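Local coordinates for protein papain-like protease (Human betacoronavirus 2c EMC/2012, PDB 4RNA) that probably cleaves the viral polyprotein as a cysteine protease and, as in related coronavirus papain-like proteases, removes ubiquitin and ubiquitin-like modifiers from host proteins, at residues M187-W192 against C209-V214; Y226-Q229 against E233-R236. All blocks are in the same frame, centred on the assembly; numbering follows the deposited sequence. Where two conformers were deposited one is given.

Contact 1 of 2, residues M187-W192 against C209-V214; sequences MVWREW and CCYVGV
At the junction of two β-sheets, the antiparallel zinc-bearing sheet that holds strand 186-193 and the mixed sheet edged by strand 210-212, Trp189 meets Tyr211. The case illustrates how, between two segments without backbone pairing, one aromatic pair can make the side-chain contact. The six-membered ring of Trp189 leads: its CZ2 lies 3.4 Å from CE2 of Tyr211, and CH2 follows at 4.0 Å from the same CE2. With planes inclined at 31° and centroids 5.5 Å apart, the rings meet at a slant through the CZ2 corner of the indole. Both side chains start toward the opposing segment; with CG opposite the backbone N (chi1 -176°), the phenol of Tyr211 is carried across to the indole. Met187 of the same strand lies beside the indole: CE sits at the ring edge, in plane, while Trp189 NE1 gives a weak, bent hydrogen bond to Met187 SD, 3.5 Å long. Leu220 of helix 217-221 packs on both aromatic side chains, and the Tyr211 hydroxyl is linked weakly to Asn61 of the second subunit. Such packing fits the seam between fingers and palm in the thumb–palm–fingers architecture of coronavirus papain-like proteases.

Contact 2 of 2, residues Y226-Q229 against E233-R236; sequences YVCQ and ERHR. With ZN (zinc ion), chain B.
A β-hairpin of the zinc-binding fingers, strand 224-227 turning back into strand 233-242, pairs Tyr226 with Arg234 and carries the ligand Cys228 at its turn. Tyr226 and Arg234 form an antiparallel hydrogen-bonded pair: Tyr226 N to Arg234 O is 2.9 Å, and Arg234 N returns to Tyr226 O at 2.8 Å. Beyond it, Cys228 SG binds the zinc ion at 2.4 Å, Cys193, Cys196 and Cys230 completing the four-cysteine site. This is a worked example of one long side chain touching both a strand and the loop of the hairpin. Arg234 CB stands over a face of the Tyr226 ring, a CH-π contact offset toward the rim, and the two side chains run the same way with ring and guanidinium planes only 15° apart. Arg234 CG lies 3.4 Å from the metal-bound Cys228 SG. A bend at chi2 (-86°) brings the Gln229 amide back to the arginine, whose NH2 also makes a salt bridge with Glu191. Arg18 of the second subunit makes a cation-π contact with Tyr226. At the guanidinium edge, Arg234 NH1 donates to a lone pair of Gln229 OE1 over 2.9 Å, the acceptor lying in the guanidinium plane and the N-H...O angle being 155°.

The two contacts follow one another along the chain, 187-192 with 209-214 closing before 226-229 with 233-236 opens, and their centres lie about 16 Å apart. They share the antiparallel sheet in which strands 186-193 and 233-242 are neighbours: Trp192 O and His235 N, 2.8 Å apart, probably form a hydrogen bond between them. A salt bridge from Glu191 OE2 to Arg236 NH1, also 2.8 Å, joins them through side chains, and Arg236 makes a cation-π contact with Trp189. The contacts occupy successive levels of the zinc-bearing fingers, contact 1 where this sheet meets the mixed one and contact 2 farther out at the metal. Both also touch the second subunit.

Contact 1 of 2, residues M187-W192 against C209-V214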
ATOM      1  N   MET A 187      -4.346  -6.583  26.144  1.00 37.79           N
ATOM      2  CA  MET A 187      -3.791  -7.911  25.885  1.00 39.53           C
ATOM      3  C   MET A 187      -2.418  -7.966  26.597  1.00 37.37           C
ATOM      4  O   MET A 187      -1.563  -7.109  26.316  1.00 37.68           O
ATOM      5  CB  MET A 187      -3.666  -8.106  24.382  1.00 40.53           C
ATOM      6  CG  MET A 187      -3.461  -9.537  23.938  1.00 47.00           C
ATOM      7  SD  MET A 187      -3.133  -9.560  22.149  1.00 43.57           S
ATOM      8  CE  MET A 187      -1.701  -8.545  22.100  1.00 55.44           C
ATOM      9  N   VAL A 188      -2.234  -8.908  27.544  1.00 35.92           N
ATOM     10  CA  VAL A 188      -0.926  -9.021  28.246  1.00 35.18           C
ATOM     11  C   VAL A 188      -0.263 -10.368  27.955  1.00 34.67           C
ATOM     12  O   VAL A 188      -0.790 -11.396  28.333  1.00 36.76           O
ATOM     13  CB  VAL A 188      -1.059  -8.795  29.755  1.00 36.80           C
ATOM     14  CG1 VAL A 188       0.317  -8.675  30.400  1.00 40.98           C
ATOM     15  CG2 VAL A 188      -1.892  -7.551  30.046  1.00 38.86           C
ATOM     16  N   TRP A 189       0.887 -10.322  27.269  1.00 31.86           N
ATOM     17  CA  TRP A 189       1.780 -11.449  27.055  1.00 38.87           C
ATOM     18  C   TRP A 189       2.834 -11.476  28.121  1.00 42.77           C
ATOM     19  O   TRP A 189       3.361 -10.438  28.526  1.00 43.28           O
ATOM     20  CB  TRP A 189       2.462 -11.361  25.681  1.00 40.78           C
ATOM     21  CG  TRP A 189       1.478 -11.515  24.561  1.00 40.70           C
ATOM     22  CD1 TRP A 189       0.815 -10.506  23.889  1.00 41.25           C
ATOM     23  CD2 TRP A 189       0.996 -12.772  23.958  1.00 39.43           C
ATOM     24  NE1 TRP A 189      -0.035 -11.028  22.944  1.00 42.24           N
ATOM     25  CE2 TRP A 189       0.047 -12.380  22.916  1.00 41.14           C
ATOM     26  CE3 TRP A 189       1.254 -14.131  24.171  1.00 39.36           C
ATOM     27  CZ2 TRP A 189      -0.607 -13.317  22.119  1.00 38.34           C
ATOM     28  CZ3 TRP A 189       0.573 -15.071  23.370  1.00 40.72           C
ATOM     29  CH2 TRP A 189      -0.348 -14.656  22.378  1.00 41.52           C
ATOM     30  N   ARG A 190       3.108 -12.663  28.634  1.00 43.81           N
ATOM     31  CA  ARG A 190       4.212 -12.802  29.570  1.00 41.03           C
ATOM     32  C   ARG A 190       5.211 -13.751  28.932  1.00 38.25           C
ATOM     33  O   ARG A 190       4.848 -14.842  28.344  1.00 35.62           O
ATOM     34  CB  ARG A 190       3.742 -13.267  30.955  1.00 40.25           C
ATOM     35  CG  ARG A 190       4.876 -13.472  31.979  1.00 47.86           C
ATOM     36  CD  ARG A 190       4.280 -13.696  33.376  1.00 49.43           C
ATOM     37  NE  ARG A 190       3.690 -12.457  33.865  1.00 58.30           N
ATOM     38  CZ  ARG A 190       2.737 -12.374  34.783  1.00 68.42           C
ATOM     39  NH1 ARG A 190       2.235 -13.475  35.327  1.00 74.86           N
ATOM     40  NH2 ARG A 190       2.275 -11.178  35.143  1.00 71.06           N
ATOM     41  N   GLU A 191       6.469 -13.315  29.010  1.00 33.29           N
ATOM     42  CA  GLU A 191       7.600 -14.131  28.594  1.00 36.50           C
ATOM     43  C   GLU A 191       8.447 -14.412  29.865  1.00 34.66           C
ATOM     44  O   GLU A 191       8.770 -13.489  30.636  1.00 42.26           O
ATOM     45  CB  GLU A 191       8.399 -13.384  27.519  1.00 38.72           C
ATOM     46  CG  GLU A 191       7.643 -13.327  26.207  1.00 43.10           C
ATOM     47  CD  GLU A 191       8.440 -12.768  25.021  1.00 51.05           C
ATOM     48  OE1 GLU A 191       9.594 -12.310  25.198  1.00 46.97           O
ATOM     49  OE2 GLU A 191       7.886 -12.799  23.883  1.00 40.12           O
ATOM     50  N   TRP A 192       8.791 -15.675  30.105  1.00 36.89           N
ATOM     51  CA  TRP A 192       9.595 -15.942  31.317  1.00 34.96           C
ATOM     52  C   TRP A 192      10.522 -17.115  31.218  1.00 36.15           C
ATOM     53  O   TRP A 192      10.331 -18.054  30.407  1.00 33.38           O
ATOM     54  CB  TRP A 192       8.717 -16.024  32.582  1.00 33.57           C
ATOM     55  CG  TRP A 192       8.011 -17.337  32.677  1.00 30.41           C
ATOM     56  CD1 TRP A 192       8.378 -18.460  33.447  1.00 34.06           C
ATOM     57  CD2 TRP A 192       6.817 -17.757  31.921  1.00 32.29           C
ATOM     58  NE1 TRP A 192       7.508 -19.507  33.236  1.00 35.38           N
ATOM     59  CE2 TRP A 192       6.548 -19.156  32.324  1.00 36.09           C
ATOM     60  CE3 TRP A 192       5.990 -17.150  30.959  1.00 35.33           C
ATOM     61  CZ2 TRP A 192       5.480 -19.888  31.789  1.00 31.23           C
ATOM     62  CZ3 TRP A 192       4.913 -17.887  30.412  1.00 34.04           C
ATOM     63  CH2 TRP A 192       4.628 -19.207  30.855  1.00 37.00           C
ATOM     64  N   CYS A 209      -6.925  -6.525  19.765  1.00 33.08           N
ATOM     65  CA  CYS A 209      -8.088  -7.211  19.254  1.00 27.85           C
ATOM     66  C   CYS A 209      -7.799  -7.945  18.005  1.00 30.77           C
ATOM     67  O   CYS A 209      -8.756  -8.473  17.463  1.00 31.12           O
ATOM     68  CB  CYS A 209      -9.291  -6.295  18.945  1.00 32.09           C
ATOM     69  SG  CYS A 209      -9.829  -5.205  20.283  1.00 36.16           S
ATOM     70  N   CYS A 210      -6.567  -7.857  17.508  1.00 25.78           N
ATOM     71  CA  CYS A 210      -6.196  -8.554  16.227  1.00 28.78           C
ATOM     72  C   CYS A 210      -4.931  -9.350  16.479  1.00 34.87           C
ATOM     73  O   CYS A 210      -4.005  -8.856  17.169  1.00 38.11           O
ATOM     74  CB  CYS A 210      -5.896  -7.536  15.096  1.00 28.25           C
ATOM     75  SG  CYS A 210      -7.281  -6.410  14.867  1.00 38.62           S
ATOM     76  N   TYR A 211      -4.810 -10.543  15.890  1.00 29.14           N
ATOM     77  CA  TYR A 211      -3.597 -11.287  16.081  1.00 28.73           C
ATOM     78  C   TYR A 211      -3.414 -12.111  14.853  1.00 34.31           C
ATOM     79  O   TYR A 211      -4.374 -12.660  14.401  1.00 27.03           O
ATOM     80  CB  TYR A 211      -3.729 -12.179  17.324  1.00 34.02           C
ATOM     81  CG  TYR A 211      -2.439 -12.913  17.634  1.00 36.82           C
ATOM     82  CD1 TYR A 211      -2.154 -14.156  17.060  1.00 31.70           C
ATOM     83  CD2 TYR A 211      -1.441 -12.331  18.464  1.00 36.80           C
ATOM     84  CE1 TYR A 211      -0.942 -14.820  17.344  1.00 35.12           C
ATOM     85  CE2 TYR A 211      -0.245 -12.995  18.723  1.00 38.45           C
ATOM     86  CZ  TYR A 211      -0.008 -14.238  18.181  1.00 39.13           C
ATOM     87  OH  TYR A 211       1.177 -14.892  18.449  1.00 41.49           O
ATOM     88  N   VAL A 212      -2.209 -12.104  14.308  1.00 32.40           N
ATOM     89  CA  VAL A 212      -1.862 -12.899  13.171  1.00 33.53           C
ATOM     90  C   VAL A 212      -0.945 -14.031  13.562  1.00 32.30           C
ATOM     91  O   VAL A 212       0.092 -13.804  14.126  1.00 31.13           O
ATOM     92  CB  VAL A 212      -1.268 -12.033  12.049  1.00 32.44           C
ATOM     93  CG1 VAL A 212      -0.797 -12.920  10.902  1.00 30.15           C
ATOM     94  CG2 VAL A 212      -2.368 -11.029  11.588  1.00 33.30           C
ATOM     95  N   GLY A 213      -1.306 -15.252  13.138  1.00 28.19           N
ATOM     96  CA  GLY A 213      -0.501 -16.423  13.396  1.00 28.21           C
ATOM     97  C   GLY A 213      -1.221 -17.551  14.113  1.00 31.27           C
ATOM     98  O   GLY A 213      -0.664 -18.661  14.170  1.00 30.13           O
ATOM     99  N   VAL A 214      -2.421 -17.295  14.686  1.00 30.98           N
ATOM    100  CA  VAL A 214      -3.292 -18.410  15.198  1.00 32.45           C
ATOM    101  C   VAL A 214      -4.686 -18.076  14.712  1.00 34.20           C
ATOM    102  O   VAL A 214      -4.982 -16.903  14.334  1.00 32.09           O
ATOM    103  CB  VAL A 214      -3.292 -18.692  16.755  1.00 31.54           C
ATOM    104  CG1 VAL A 214      -1.925 -19.201  17.295  1.00 30.05           C
ATOM    105  CG2 VAL A 214      -3.799 -17.483  17.537  1.00 32.13           C
TER

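Contact 2 of 2, residues Y226-Q229 against E233-R236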
ATOM      1  N   TYR A 226      10.807 -22.265  24.202  1.00 35.20           N
ATOM      2  CA  TYR A 226      11.977 -22.565  23.325  1.00 35.34           C
ATOM      3  C   TYR A 226      13.246 -22.323  24.208  1.00 39.83           C
ATOM      4  O   TYR A 226      13.095 -22.083  25.434  1.00 33.02           O
ATOM      5  CB  TYR A 226      11.922 -21.700  22.036  1.00 32.70           C
ATOM      6  CG  TYR A 226      11.775 -20.228  22.368  1.00 33.88           C
ATOM      7  CD1 TYR A 226      10.497 -19.668  22.681  1.00 35.46           C
ATOM      8  CD2 TYR A 226      12.895 -19.401  22.387  1.00 30.48           C
ATOM      9  CE1 TYR A 226      10.381 -18.313  23.018  1.00 39.01           C
ATOM     10  CE2 TYR A 226      12.790 -18.066  22.739  1.00 40.18           C
ATOM     11  CZ  TYR A 226      11.532 -17.527  23.044  1.00 39.91           C
ATOM     12  OH  TYR A 226      11.484 -16.183  23.345  1.00 40.53           O
ATOM     13  N   VAL A 227      14.447 -22.394  23.607  1.00 37.66           N
ATOM     14  CA  VAL A 227      15.706 -22.389  24.365  1.00 35.38           C
ATOM     15  C   VAL A 227      15.860 -20.999  24.916  1.00 35.62           C
ATOM     16  O   VAL A 227      15.577 -20.002  24.205  1.00 37.12           O
ATOM     17  CB  VAL A 227      16.941 -22.827  23.498  1.00 36.50           C
ATOM     18  CG1 VAL A 227      18.244 -22.571  24.247  1.00 35.43           C
ATOM     19  CG2 VAL A 227      16.800 -24.299  23.098  1.00 34.82           C
ATOM     20  N   CYS A 228      16.205 -20.940  26.196  1.00 35.29           N
ATOM     21  CA  CYS A 228      16.551 -19.664  26.832  1.00 33.12           C
ATOM     22  C   CYS A 228      18.044 -19.382  26.616  1.00 39.46           C
ATOM     23  O   CYS A 228      18.828 -20.324  26.455  1.00 39.95           O
ATOM     24  CB  CYS A 228      16.198 -19.617  28.306  1.00 38.75           C
ATOM     25  SG  CYS A 228      16.447 -17.902  28.834  1.00 36.20           S
ATOM     26  N   GLN A 229      18.402 -18.095  26.578  1.00 35.40           N
ATOM     27  CA  GLN A 229      19.808 -17.681  26.522  1.00 41.69           C
ATOM     28  C   GLN A 229      20.668 -18.165  27.725  1.00 45.17           C
ATOM     29  O   GLN A 229      21.885 -18.207  27.628  1.00 40.78           O
ATOM     30  CB  GLN A 229      19.918 -16.160  26.407  1.00 42.81           C
ATOM     31  CG  GLN A 229      19.289 -15.372  27.540  1.00 44.60           C
ATOM     32  CD  GLN A 229      17.774 -15.077  27.374  1.00 54.61           C
ATOM     33  OE1 GLN A 229      17.057 -15.513  26.381  1.00 41.58           O
ATOM     34  NE2 GLN A 229      17.255 -14.341  28.374  1.00 49.35           N
ATOM     35  N   GLU A 233      15.178 -23.066  29.479  1.00 43.61           N
ATOM     36  CA  GLU A 233      13.926 -22.981  28.712  1.00 40.40           C
ATOM     37  C   GLU A 233      13.297 -21.652  28.992  1.00 42.11           C
ATOM     38  O   GLU A 233      13.426 -21.117  30.101  1.00 35.36           O
ATOM     39  CB  GLU A 233      12.916 -24.001  29.213  1.00 46.37           C
ATOM     40  CG  GLU A 233      12.927 -25.299  28.455  1.00 51.41           C
ATOM     41  CD  GLU A 233      11.923 -26.305  29.039  1.00 57.13           C
ATOM     42  OE1 GLU A 233      11.754 -27.373  28.409  1.00 63.03           O
ATOM     43  OE2 GLU A 233      11.283 -26.030  30.104  1.00 52.94           O
ATOM     44  N   ARG A 234      12.589 -21.150  27.984  1.00 37.67           N
ATOM     45  CA  ARG A 234      12.000 -19.818  27.985  1.00 40.21           C
ATOM     46  C   ARG A 234      10.555 -20.057  27.532  1.00 34.90           C
ATOM     47  O   ARG A 234      10.344 -20.840  26.649  1.00 34.19           O
ATOM     48  CB  ARG A 234      12.683 -19.032  26.857  1.00 43.70           C
ATOM     49  CG  ARG A 234      13.390 -17.811  27.275  1.00 49.08           C
ATOM     50  CD  ARG A 234      13.759 -17.043  26.028  1.00 34.28           C
ATOM     51  NE  ARG A 234      12.839 -15.933  26.024  1.00 36.55           N
ATOM     52  CZ  ARG A 234      13.167 -14.638  26.179  1.00 44.61           C
ATOM     53  NH1 ARG A 234      14.452 -14.229  26.274  1.00 36.23           N
ATOM     54  NH2 ARG A 234      12.203 -13.720  26.155  1.00 41.22           N
ATOM     55  N   HIS A 235       9.576 -19.392  28.124  1.00 34.30           N
ATOM     56  CA  HIS A 235       8.182 -19.573  27.697  1.00 32.05           C
ATOM     57  C   HIS A 235       7.490 -18.287  27.295  1.00 31.50           C
ATOM     58  O   HIS A 235       7.842 -17.204  27.741  1.00 31.33           O
ATOM     59  CB  HIS A 235       7.369 -20.148  28.861  1.00 31.10           C
ATOM     60  CG  HIS A 235       7.992 -21.348  29.483  1.00 31.56           C
ATOM     61  ND1 HIS A 235       7.877 -22.585  28.931  1.00 30.24           N
ATOM     62  CD2 HIS A 235       8.795 -21.480  30.608  1.00 30.26           C
ATOM     63  CE1 HIS A 235       8.537 -23.499  29.698  1.00 30.24           C
ATOM     64  NE2 HIS A 235       9.135 -22.818  30.717  1.00 33.37           N
ATOM     65  N   ARG A 236       6.477 -18.372  26.461  1.00 32.47           N
ATOM     66  CA  ARG A 236       5.663 -17.205  26.101  0.54 34.98           C
ATOM     67  C   ARG A 236       4.194 -17.601  26.283  1.00 33.67           C
ATOM     68  O   ARG A 236       3.761 -18.646  25.705  1.00 28.43           O
ATOM     69  CB  ARG A 236       5.965 -16.836  24.621  0.54 37.59           C
ATOM     70  CG  ARG A 236       4.952 -15.967  23.878  0.54 37.88           C
ATOM     71  CD  ARG A 236       5.578 -15.362  22.605  0.54 42.44           C
ATOM     72  NE  ARG A 236       4.683 -14.443  21.886  0.54 35.80           N
ATOM     73  CZ  ARG A 236       4.539 -13.149  22.155  0.54 35.85           C
ATOM     74  NH1 ARG A 236       5.255 -12.557  23.120  0.54 34.79           N
ATOM     75  NH2 ARG A 236       3.688 -12.428  21.430  0.54 32.51           N
TER
HETATM   76 ZN    ZN B 401      16.998 -18.294  31.179  1.00 37.48          ZN